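Local coordinates for protein endonuclease V isoform X2 (Ciona intestinalis, PDB 6OZI) that probably cuts RNA strands close to inosine in a metal-dependent hydrolysis, as an endonuclease V of the RNase H-like clan, at residues V35-G40 / M57-Y62; P110-L115 / N137-G142; G119-R124 / I148-D153. The protein carries 1 engineered substitution. All coordinates share one frame; numbering follows the deposited sequence.

In the fold
From the N terminus, interaction 1 comes first: residues 35-40 and 57-62 close the beta hairpin of strands 37-45 and 52-61. It is complete before the others open. Interaction 2 brings strand 112-116 beside strand 140-144 across helix 128-136. Interaction 3 crosses it, since 119-124 falls inside the loop that interaction 2 closes and 148-153 beyond it. Interactions 1 and 2 share one mixed sheet, strands 37-45 and 112-116 being neighbours, and they touch through Gln111 and Lys36. Interaction 3 lies about 20 Å, centre to centre, from interaction 2; it joins the loops that follow the two strands of interaction 2, where the inosine-containing strand binds.

Interaction 1 of 3, residues V35-G40 / M57-Y62; sequences VKYVGG and MVVLSY
Val35 lays its CG1 methyl over one face of the Tyr62 ring, 4.0 Å from the ring centroid, a CH-pi contact that lands nearer CG than the hydroxyl end. Farther along the same segment, where strand 37-45 has begun, Val38 in the conformer modelled here comes obliquely at the ring, with its CG2 3.5 Å from Tyr62 CD2. Tyr62 reaches both valines because its CG is anti to the backbone N (chi1 -168°), which swings the ring back across the partner segment.

The backbones beneath form the antiparallel hairpin of strands 37-45 and 52-61, part of the large mixed sheet of this RNase H-like fold. Val38 and Leu60 exchange a pair of hydrogen bonds, and the one from Leu60 N to Val38 O is almost straight at 177°. Gly40 and Val58 make the second such pair, and Val58 CG2 packs 3.6 Å from Gly40 CA, where a beta carbon would collide with it.

On the sheet face occupied by Val59, the Tyr37 side chain leans across that valine, with Tyr37 CB 3.6 Å from Val59 CG1. Its ring rises past Ser61, CD1 lying 3.7 Å from Ser61 CA, and also meets Val68 of strand 67-76. On the Val38 and Leu60 face, helix 227-243 packs against the hairpin.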
loop_
_atom_site.group_PDB
_atom_site.type_symbol
_atom_site.label_atom_id
_atom_site.label_comp_id
_atom_site.label_asym_id
_atom_site.label_seq_id
_atom_site.Cartn_x
_atom_site.Cartn_y
_atom_site.Cartn_z
ATOM N N VAL A 35 18.800 -23.862 14.794
ATOM C CA VAL A 35 18.048 -23.199 13.734
ATOM C C VAL A 35 18.998 -22.828 12.602
ATOM O O VAL A 35 19.848 -21.946 12.754
ATOM C CB VAL A 35 17.306 -21.966 14.253
ATOM C CG1 VAL A 35 16.493 -21.348 13.126
ATOM C CG2 VAL A 35 16.408 -22.355 15.418
ATOM N N LYS A 36 18.863 -23.513 11.467
ATOM C CA LYS A 36 19.564 -23.160 10.240
ATOM C C LYS A 36 18.651 -22.528 9.203
ATOM O O LYS A 36 19.123 -21.753 8.367
ATOM C CB LYS A 36 20.231 -24.398 9.624
ATOM C CG LYS A 36 20.975 -25.270 10.626
ATOM C CD LYS A 36 22.091 -24.519 11.334
ATOM C CE LYS A 36 22.731 -25.378 12.408
ATOM N NZ LYS A 36 23.573 -24.564 13.323
ATOM N N TYR A 37 17.360 -22.858 9.229
ATOM C CA TYR A 37 16.371 -22.255 8.351
ATOM C C TYR A 37 15.099 -21.992 9.140
ATOM O O TYR A 37 14.753 -22.748 10.053
ATOM C CB TYR A 37 16.038 -23.153 7.156
ATOM C CG TYR A 37 17.219 -23.491 6.280
ATOM C CD1 TYR A 37 17.698 -22.586 5.337
ATOM C CD2 TYR A 37 17.861 -24.719 6.398
ATOM C CE1 TYR A 37 18.786 -22.902 4.534
ATOM C CE2 TYR A 37 18.948 -25.040 5.599
ATOM C CZ TYR A 37 19.399 -24.133 4.673
ATOM O OH TYR A 37 20.468 -24.456 3.882
ATOM N N VAL A 38 14.408 -20.912 8.777
ATOM C CA VAL A 38 13.105 -20.565 9.333
ATOM C C VAL A 38 12.104 -20.493 8.191
ATOM O O VAL A 38 12.393 -19.922 7.133
ATOM C CB VAL A 38 13.128 -19.227 10.099
ATOM C CG1 VAL A 38 11.746 -18.920 10.661
ATOM C CG2 VAL A 38 14.168 -19.252 11.206
ATOM N N GLY A 39 10.928 -21.065 8.404
ATOM C CA GLY A 39 9.879 -21.070 7.409
ATOM C C GLY A 39 8.836 -19.994 7.654
ATOM O O GLY A 39 8.652 -19.510 8.778
ATOM N N GLY A 40 8.177 -19.596 6.565
ATOM C CA GLY A 40 7.010 -18.752 6.647
ATOM C C GLY A 40 5.894 -19.344 5.809
ATOM O O GLY A 40 6.121 -20.161 4.915
ATOM N N MET A 57 4.494 -20.516 0.846
ATOM C CA MET A 57 5.429 -20.988 1.856
ATOM C C MET A 57 6.823 -20.560 1.430
ATOM O O MET A 57 7.176 -20.669 0.250
ATOM C CB MET A 57 5.346 -22.511 2.037
ATOM C CG MET A 57 6.373 -23.084 3.008
ATOM S SD MET A 57 5.988 -24.766 3.574
ATOM C CE MET A 57 4.581 -24.494 4.661
ATOM N N VAL A 58 7.594 -20.036 2.382
ATOM C CA VAL A 58 8.948 -19.565 2.133
ATOM C C VAL A 58 9.876 -20.229 3.137
ATOM O O VAL A 58 9.456 -20.665 4.211
ATOM C CB VAL A 58 9.070 -18.030 2.246
ATOM C CG1 VAL A 58 8.280 -17.333 1.144
ATOM C CG2 VAL A 58 8.596 -17.568 3.618
ATOM N N VAL A 59 11.150 -20.322 2.765
ATOM C CA VAL A 59 12.205 -20.724 3.684
ATOM C C VAL A 59 13.347 -19.727 3.556
ATOM O O VAL A 59 13.852 -19.494 2.449
ATOM C CB VAL A 59 12.716 -22.154 3.425
ATOM C CG1 VAL A 59 13.758 -22.530 4.472
ATOM C CG2 VAL A 59 11.573 -23.157 3.447
ATOM N N LEU A 60 13.760 -19.161 4.691
ATOM C CA LEU A 60 14.873 -18.229 4.785
ATOM C C LEU A 60 15.967 -18.842 5.645
ATOM O O LEU A 60 15.687 -19.549 6.616
ATOM C CB LEU A 60 14.446 -16.889 5.402
ATOM C CG LEU A 60 13.645 -15.901 4.551
ATOM C CD1 LEU A 60 12.252 -16.423 4.228
ATOM C CD2 LEU A 60 13.557 -14.557 5.253
ATOM N N SER A 61 17.218 -18.563 5.290
ATOM C CA SER A 61 18.321 -19.038 6.108
ATOM C C SER A 61 18.343 -18.305 7.442
ATOM O O SER A 61 17.846 -17.185 7.569
ATOM C CB SER A 61 19.655 -18.856 5.385
ATOM O OG SER A 61 19.865 -17.500 5.037
ATOM N N TYR A 62 18.914 -18.963 8.445
ATOM C CA TYR A 62 19.065 -18.374 9.768
ATOM C C TYR A 62 20.529 -18.458 10.168
ATOM O O TYR A 62 21.128 -19.529 10.079
ATOM C CB TYR A 62 18.192 -19.094 10.801
ATOM C CG TYR A 62 18.093 -18.360 12.122
ATOM C CD1 TYR A 62 19.114 -18.430 13.063
ATOM C CD2 TYR A 62 16.975 -17.597 12.426
ATOM C CE1 TYR A 62 19.028 -17.740 14.269
ATOM C CE2 TYR A 62 16.875 -16.910 13.622
ATOM C CZ TYR A 62 17.903 -16.988 14.543
ATOM O OH TYR A 62 17.797 -16.309 15.733
#

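Interaction 2 of 3, residues P110-L115 / N137-G142; sequences PQVFLL and NTRTIG
Val112 and Ile141 meet at the packed centre of this contact, where Val112 CG2 stands 3.6 Å from Ile141 CD1. Leu114 lies alongside the same isoleucine, pointing the same way, and its CD2 touches Ile141 CB at 3.8 Å. The branch of Ile141 that fills the angle between them is CG1 with CD1: CG1 is anti to the carbonyl carbon (chi1 -64°), and the chain runs on extended so that CD1 reaches both neighbours. On the other sheet face Leu115 crosses Thr140, methyl against methyl, with Leu115 CD1 3.8 Å from Thr140 CG2.

Between these faces the strands run parallel, and their hydrogen bonds zigzag from Phe113 N to Arg139 O, from Ile141 N to Phe113 O and from Leu115 N to Ile141 O.

Toward the start of both segments the packing gives way to polar, partly exposed groups. Arg139 bends at chi3 (-65°) and brings NH1 back to Gln111 O at 2.9 Å; the bond lies in the carbonyl plane, and the oxygen sits at the edge of the guanidinium. A water donates a second bond to Gln111 O and accepts one from Arg139 N, 3.0 Å away, so it fills in where the strand pairing stops. The other arms of these side chains work elsewhere: Arg139 NE binds Lys207 O, and Gln111 OE1 takes the backbone N-H groups of Lys36 and Tyr37.

Strand 112-116, helix 128-136 and strand 140-144 make a beta-alpha-beta crossover. Helix 210-219 packs on Ile141, helix 86-104 covers Phe113 and Leu115 on the opposite face, and strands 37-45 and 200-206 flank the pair.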
loop_
_atom_site.group_PDB
_atom_site.type_symbol
_atom_site.label_atom_id
_atom_site.label_comp_id
_atom_site.label_asym_id
_atom_site.label_seq_id
_atom_site.Cartn_x
_atom_site.Cartn_y
_atom_site.Cartn_z
ATOM N N PRO A 110 12.700 -26.200 7.315
ATOM C CA PRO A 110 13.192 -25.401 8.437
ATOM C C PRO A 110 12.920 -26.089 9.763
ATOM O O PRO A 110 12.021 -26.922 9.890
ATOM C CB PRO A 110 12.394 -24.098 8.317
ATOM C CG PRO A 110 11.119 -24.517 7.675
ATOM C CD PRO A 110 11.455 -25.654 6.745
ATOM N N GLN A 111 13.723 -25.720 10.763
ATOM C CA GLN A 111 13.517 -26.257 12.100
ATOM C C GLN A 111 12.310 -25.637 12.785
ATOM O O GLN A 111 11.831 -26.195 13.774
ATOM C CB GLN A 111 14.756 -26.039 12.975
ATOM C CG GLN A 111 15.976 -26.867 12.595
ATOM C CD GLN A 111 16.660 -26.354 11.339
ATOM O OE1 GLN A 111 16.646 -25.155 11.048
ATOM N NE2 GLN A 111 17.261 -27.264 10.587
ATOM N N VAL A 112 11.807 -24.511 12.279
ATOM C CA VAL A 112 10.685 -23.809 12.899
ATOM C C VAL A 112 10.015 -22.929 11.848
ATOM O O VAL A 112 10.680 -22.368 10.973
ATOM C CB VAL A 112 11.159 -22.978 14.117
ATOM C CG1 VAL A 112 12.207 -21.956 13.697
ATOM C CG2 VAL A 112 9.981 -22.284 14.778
ATOM N N PHE A 113 8.685 -22.827 11.933
ATOM C CA PHE A 113 7.893 -21.900 11.135
ATOM C C PHE A 113 7.371 -20.742 11.981
ATOM O O PHE A 113 6.895 -20.940 13.104
ATOM C CB PHE A 113 6.696 -22.608 10.498
ATOM C CG PHE A 113 7.036 -23.419 9.290
ATOM C CD1 PHE A 113 7.471 -24.722 9.418
ATOM C CD2 PHE A 113 6.888 -22.888 8.018
ATOM C CE1 PHE A 113 7.769 -25.488 8.305
ATOM C CE2 PHE A 113 7.189 -23.651 6.890
ATOM C CZ PHE A 113 7.632 -24.954 7.039
ATOM N N LEU A 114 7.416 -19.540 11.418
ATOM C CA LEU A 114 6.651 -18.413 11.940
ATOM C C LEU A 114 5.308 -18.361 11.224
ATOM O O LEU A 114 5.255 -18.357 9.990
ATOM C CB LEU A 114 7.386 -17.084 11.744
ATOM C CG LEU A 114 8.828 -17.003 12.247
ATOM C CD1 LEU A 114 9.374 -15.587 12.080
ATOM C CD2 LEU A 114 8.928 -17.459 13.698
ATOM N N LEU A 115 4.228 -18.351 11.995
ATOM C CA LEU A 115 2.879 -18.326 11.455
ATOM C C LEU A 115 2.155 -17.076 11.942
ATOM O O LEU A 115 2.332 -16.653 13.090
ATOM C CB LEU A 115 2.113 -19.588 11.862
ATOM C CG LEU A 115 2.703 -20.882 11.291
ATOM C CD1 LEU A 115 1.972 -22.100 11.827
ATOM C CD2 LEU A 115 2.667 -20.850 9.759
ATOM N N ASN A 137 3.144 -32.058 12.957
ATOM C CA ASN A 137 4.344 -32.425 13.717
ATOM C C ASN A 137 5.512 -31.505 13.361
ATOM O O ASN A 137 6.628 -31.949 13.078
ATOM C CB ASN A 137 4.725 -33.894 13.509
ATOM C CG ASN A 137 5.862 -34.339 14.431
ATOM O OD1 ASN A 137 6.015 -33.821 15.544
ATOM N ND2 ASN A 137 6.686 -35.264 13.956
ATOM N N THR A 138 5.248 -30.201 13.362
ATOM C CA THR A 138 6.275 -29.223 13.038
ATOM C C THR A 138 6.324 -28.154 14.117
ATOM O O THR A 138 5.315 -27.830 14.754
ATOM C CB THR A 138 6.062 -28.557 11.651
ATOM O OG1 THR A 138 4.840 -27.811 11.638
ATOM C CG2 THR A 138 6.037 -29.597 10.541
ATOM N N ARG A 139 7.531 -27.630 14.329
ATOM C CA ARG A 139 7.764 -26.589 15.317
ATOM C C ARG A 139 7.290 -25.246 14.774
ATOM O O ARG A 139 7.666 -24.847 13.667
ATOM C CB ARG A 139 9.251 -26.542 15.671
ATOM C CG ARG A 139 9.617 -25.610 16.804
ATOM C CD ARG A 139 11.059 -25.865 17.247
ATOM N NE ARG A 139 11.239 -27.201 17.819
ATOM C CZ ARG A 139 11.787 -28.236 17.182
ATOM N NH1 ARG A 139 12.222 -28.105 15.933
ATOM N NH2 ARG A 139 11.898 -29.409 17.798
ATOM N N THR A 140 6.446 -24.555 15.549
ATOM C CA THR A 140 5.838 -23.309 15.102
ATOM C C THR A 140 5.848 -22.251 16.196
ATOM O O THR A 140 5.764 -22.552 17.389
ATOM C CB THR A 140 4.393 -23.516 14.660
ATOM O OG1 THR A 140 3.638 -24.005 15.774
ATOM C CG2 THR A 140 4.320 -24.507 13.517
ATOM N N ILE A 141 5.886 -20.998 15.755
ATOM C CA ILE A 141 5.795 -19.824 16.611
ATOM C C ILE A 141 4.647 -18.964 16.102
ATOM O O ILE A 141 4.476 -18.799 14.888
ATOM C CB ILE A 141 7.122 -19.038 16.609
ATOM C CG1 ILE A 141 8.232 -19.900 17.206
ATOM C CG2 ILE A 141 6.972 -17.725 17.353
ATOM C CD1 ILE A 141 9.608 -19.392 16.923
ATOM N N GLY A 142 3.850 -18.428 17.022
ATOM C CA GLY A 142 2.771 -17.527 16.668
ATOM C C GLY A 142 3.226 -16.080 16.768
ATOM O O GLY A 142 3.762 -15.658 17.796
HETATM O O HOH W 1 9.913 -28.532 12.769
#

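Interaction 3 of 3, residues G119-R124 / I148-D153; sequences GFFHIR and IEIPED. With nucleotides of chain C.
With chi1 at -175°, the Phe121 ring is swung away from its own N and reaches Ile148, whose CG1 takes the same position (chi1 -167°), which puts CG2 between the backbone N and the carbonyl carbon, on the side of the ring. That methyl sits over one face, 3.8 Å from the Phe121 ring centroid, while Ile150 CD1 comes in obliquely, 3.7 Å from Phe121 CE1. The other arm of Ile148 faces the nucleic acid: Ile148 CD1 lies 3.8 Å from C8 of the deoxyinosine DI5 of chain C. One isoleucine is thus wedged between the phenylalanine and the base that the enzyme recognises. Beside it, Glu149 N donates a nearly straight bond of 2.9 Å to O4' of DC4 of chain C. Farther along, Ile123 CD1 rests against the carboxylate carbon of Glu152. An alanine in place of Phe121 would remove the ring and is likely to leave Ile148 CG2 and Ile150 CD1 without backing, freeing the isoleucine next to the deoxyinosine to shift. The two loops follow strands 112-116 and 140-144; strand 184-190 packs on Phe121 through Leu186 and Ala187, and helix 6-19 meets His122 and Arg124.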
loop_
_atom_site.group_PDB
_atom_site.type_symbol
_atom_site.label_atom_id
_atom_site.label_comp_id
_atom_site.label_asym_id
_atom_site.label_seq_id
_atom_site.Cartn_x
_atom_site.Cartn_y
_atom_site.Cartn_z
ATOM N N GLY A 119 -0.512 -18.657 18.917
ATOM C CA GLY A 119 -0.417 -20.067 19.225
ATOM C C GLY A 119 -1.163 -20.379 20.506
ATOM O O GLY A 119 -2.389 -20.528 20.495
ATOM N N PHE A 120 -0.435 -20.457 21.623
ATOM C CA PHE A 120 -1.062 -20.691 22.925
ATOM C C PHE A 120 -2.016 -19.559 23.300
ATOM O O PHE A 120 -2.982 -19.778 24.042
ATOM C CB PHE A 120 0.041 -20.857 23.976
ATOM C CG PHE A 120 -0.445 -21.225 25.360
ATOM C CD1 PHE A 120 -1.057 -22.447 25.611
ATOM C CD2 PHE A 120 -0.222 -20.371 26.426
ATOM C CE1 PHE A 120 -1.471 -22.789 26.897
ATOM C CE2 PHE A 120 -0.632 -20.706 27.713
ATOM C CZ PHE A 120 -1.264 -21.913 27.945
ATOM N N PHE A 121 -1.776 -18.355 22.777
ATOM C CA PHE A 121 -2.533 -17.147 23.116
ATOM C C PHE A 121 -3.910 -17.195 22.457
ATOM O O PHE A 121 -4.189 -16.517 21.464
ATOM C CB PHE A 121 -1.731 -15.924 22.682
ATOM C CG PHE A 121 -2.331 -14.613 23.080
ATOM C CD1 PHE A 121 -3.369 -14.544 23.991
ATOM C CD2 PHE A 121 -1.835 -13.438 22.546
ATOM C CE1 PHE A 121 -3.909 -13.318 24.357
ATOM C CE2 PHE A 121 -2.364 -12.207 22.904
ATOM C CZ PHE A 121 -3.402 -12.146 23.811
ATOM N N HIS A 122 -4.814 -17.955 23.077
ATOM C CA HIS A 122 -6.068 -18.318 22.432
ATOM C C HIS A 122 -7.064 -18.728 23.505
ATOM O O HIS A 122 -6.676 -19.256 24.551
ATOM C CB HIS A 122 -5.825 -19.450 21.434
ATOM C CG HIS A 122 -7.038 -19.883 20.674
ATOM N ND1 HIS A 122 -7.876 -20.885 21.117
ATOM C CD2 HIS A 122 -7.515 -19.501 19.466
ATOM C CE1 HIS A 122 -8.839 -21.075 20.232
ATOM N NE2 HIS A 122 -8.642 -20.249 19.220
ATOM N N ILE A 123 -8.353 -18.480 23.238
ATOM C CA ILE A 123 -9.393 -18.727 24.240
ATOM C C ILE A 123 -9.366 -20.173 24.728
ATOM O O ILE A 123 -9.553 -20.445 25.922
ATOM C CB ILE A 123 -10.779 -18.340 23.695
ATOM C CG1 ILE A 123 -11.846 -18.655 24.749
ATOM C CG2 ILE A 123 -11.055 -19.029 22.356
ATOM C CD1 ILE A 123 -13.223 -18.130 24.417
ATOM N N ARG A 124 -9.151 -21.127 23.821
ATOM C CA ARG A 124 -9.030 -22.526 24.203
ATOM C C ARG A 124 -7.593 -23.030 24.068
ATOM O O ARG A 124 -7.370 -24.237 23.947
ATOM C CB ARG A 124 -10.000 -23.388 23.392
ATOM C CG ARG A 124 -11.470 -23.279 23.841
ATOM C CD ARG A 124 -12.444 -23.859 22.803
ATOM N NE ARG A 124 -12.382 -23.152 21.523
ATOM C CZ ARG A 124 -13.088 -22.063 21.216
ATOM N NH1 ARG A 124 -13.926 -21.527 22.098
ATOM N NH2 ARG A 124 -12.948 -21.504 20.021
ATOM N N ILE A 148 -5.393 -9.986 20.246
ATOM C CA ILE A 148 -6.711 -10.568 20.435
ATOM C C ILE A 148 -7.164 -10.288 21.862
ATOM O O ILE A 148 -6.370 -10.367 22.812
ATOM C CB ILE A 148 -6.706 -12.074 20.113
ATOM C CG1 ILE A 148 -8.151 -12.582 20.018
ATOM C CG2 ILE A 148 -5.899 -12.872 21.155
ATOM C CD1 ILE A 148 -8.292 -13.916 19.360
ATOM N N GLU A 149 -8.432 -9.902 22.008
ATOM C CA GLU A 149 -9.041 -9.694 23.316
ATOM C C GLU A 149 -9.678 -10.993 23.783
ATOM O O GLU A 149 -10.396 -11.646 23.022
ATOM C CB GLU A 149 -10.098 -8.585 23.283
ATOM C CG GLU A 149 -9.554 -7.160 23.245
ATOM C CD GLU A 149 -10.416 -6.182 24.035
ATOM O OE1 GLU A 149 -11.416 -6.605 24.653
ATOM O OE2 GLU A 149 -10.087 -4.981 24.058
ATOM N N ILE A 150 -9.410 -11.370 25.026
ATOM C CA ILE A 150 -10.036 -12.557 25.597
ATOM C C ILE A 150 -10.675 -12.203 26.933
ATOM O O ILE A 150 -10.009 -12.305 27.973
ATOM C CB ILE A 150 -9.024 -13.702 25.764
ATOM C CG1 ILE A 150 -8.197 -13.877 24.492
ATOM C CG2 ILE A 150 -9.757 -15.002 26.073
ATOM C CD1 ILE A 150 -7.199 -15.003 24.576
ATOM N N PRO A 151 -11.952 -11.794 26.956
ATOM C CA PRO A 151 -12.591 -11.464 28.243
ATOM C C PRO A 151 -12.541 -12.601 29.244
ATOM O O PRO A 151 -12.343 -12.357 30.439
ATOM C CB PRO A 151 -14.036 -11.132 27.844
ATOM C CG PRO A 151 -13.969 -10.784 26.402
ATOM C CD PRO A 151 -12.857 -11.594 25.814
ATOM N N GLU A 152 -12.686 -13.848 28.787
ATOM C CA GLU A 152 -12.694 -14.982 29.707
ATOM C C GLU A 152 -11.363 -15.154 30.434
ATOM O O GLU A 152 -11.324 -15.801 31.489
ATOM C CB GLU A 152 -13.041 -16.273 28.945
ATOM C CG GLU A 152 -14.405 -16.278 28.237
ATOM C CD GLU A 152 -14.421 -15.484 26.935
ATOM O OE1 GLU A 152 -13.411 -14.824 26.621
ATOM O OE2 GLU A 152 -15.445 -15.519 26.222
ATOM N N ASP A 153 -10.282 -14.570 29.916
ATOM C CA ASP A 153 -8.973 -14.625 30.556
ATOM C C ASP A 153 -8.547 -13.285 31.132
ATOM O O ASP A 153 -7.416 -13.160 31.613
ATOM C CB ASP A 153 -7.912 -15.112 29.565
ATOM C CG ASP A 153 -7.940 -16.610 29.360
ATOM O OD1 ASP A 153 -7.615 -17.353 30.319
ATOM O OD2 ASP A 153 -8.276 -17.047 28.234
ATOM P P DC C 4 -12.648 -6.034 18.612
ATOM O OP1 DC C 4 -12.646 -4.885 19.541
ATOM O OP2 DC C 4 -12.301 -5.830 17.185
ATOM O "O5'" DC C 4 -11.700 -7.162 19.217
ATOM C "C5'" DC C 4 -10.364 -7.279 18.788
ATOM C "C4'" DC C 4 -9.967 -8.741 18.730
ATOM O "O4'" DC C 4 -10.409 -9.402 19.947
ATOM C "C3'" DC C 4 -10.594 -9.520 17.569
ATOM O "O3'" DC C 4 -9.669 -10.454 17.053
ATOM C "C2'" DC C 4 -11.787 -10.211 18.212
ATOM C "C1'" DC C 4 -11.263 -10.483 19.614
ATOM N N1 DC C 4 -12.345 -10.586 20.633
ATOM C C2 DC C 4 -12.701 -11.848 21.115
ATOM O O2 DC C 4 -12.099 -12.844 20.689
ATOM N N3 DC C 4 -13.697 -11.945 22.037
ATOM C C4 DC C 4 -14.315 -10.845 22.465
ATOM N N4 DC C 4 -15.285 -10.988 23.377
ATOM C C5 DC C 4 -13.964 -9.546 21.981
ATOM C C6 DC C 4 -12.987 -9.466 21.071
ATOM P P DI C 5 -8.919 -10.135 15.671
ATOM O OP1 DI C 5 -8.675 -8.651 15.646
ATOM O OP2 DI C 5 -9.775 -10.588 14.514
ATOM O "O5'" DI C 5 -7.495 -10.961 15.756
ATOM C "C5'" DI C 5 -6.376 -10.387 16.382
ATOM C "C4'" DI C 5 -5.127 -11.165 16.002
ATOM O "O4'" DI C 5 -5.289 -12.671 16.577
ATOM C "C3'" DI C 5 -4.970 -11.251 14.695
ATOM O "O3'" DI C 5 -3.526 -11.156 14.306
ATOM C "C2'" DI C 5 -5.487 -12.652 14.287
ATOM C "C1'" DI C 5 -5.267 -13.499 15.557
ATOM N N9 DI C 5 -6.354 -14.486 15.650
ATOM C C8 DI C 5 -7.696 -14.481 15.686
ATOM N N7 DI C 5 -8.091 -15.770 15.758
ATOM C C5 DI C 5 -7.015 -16.540 15.763
ATOM C C6 DI C 5 -6.842 -18.057 15.830
ATOM O O6 DI C 5 -7.778 -18.778 15.883
ATOM N N1 DI C 5 -5.534 -18.612 15.813
ATOM C C2 DI C 5 -4.386 -17.757 15.735
ATOM N N3 DI C 5 -4.558 -16.317 15.666
ATOM C C4 DI C 5 -5.924 -15.738 15.688
#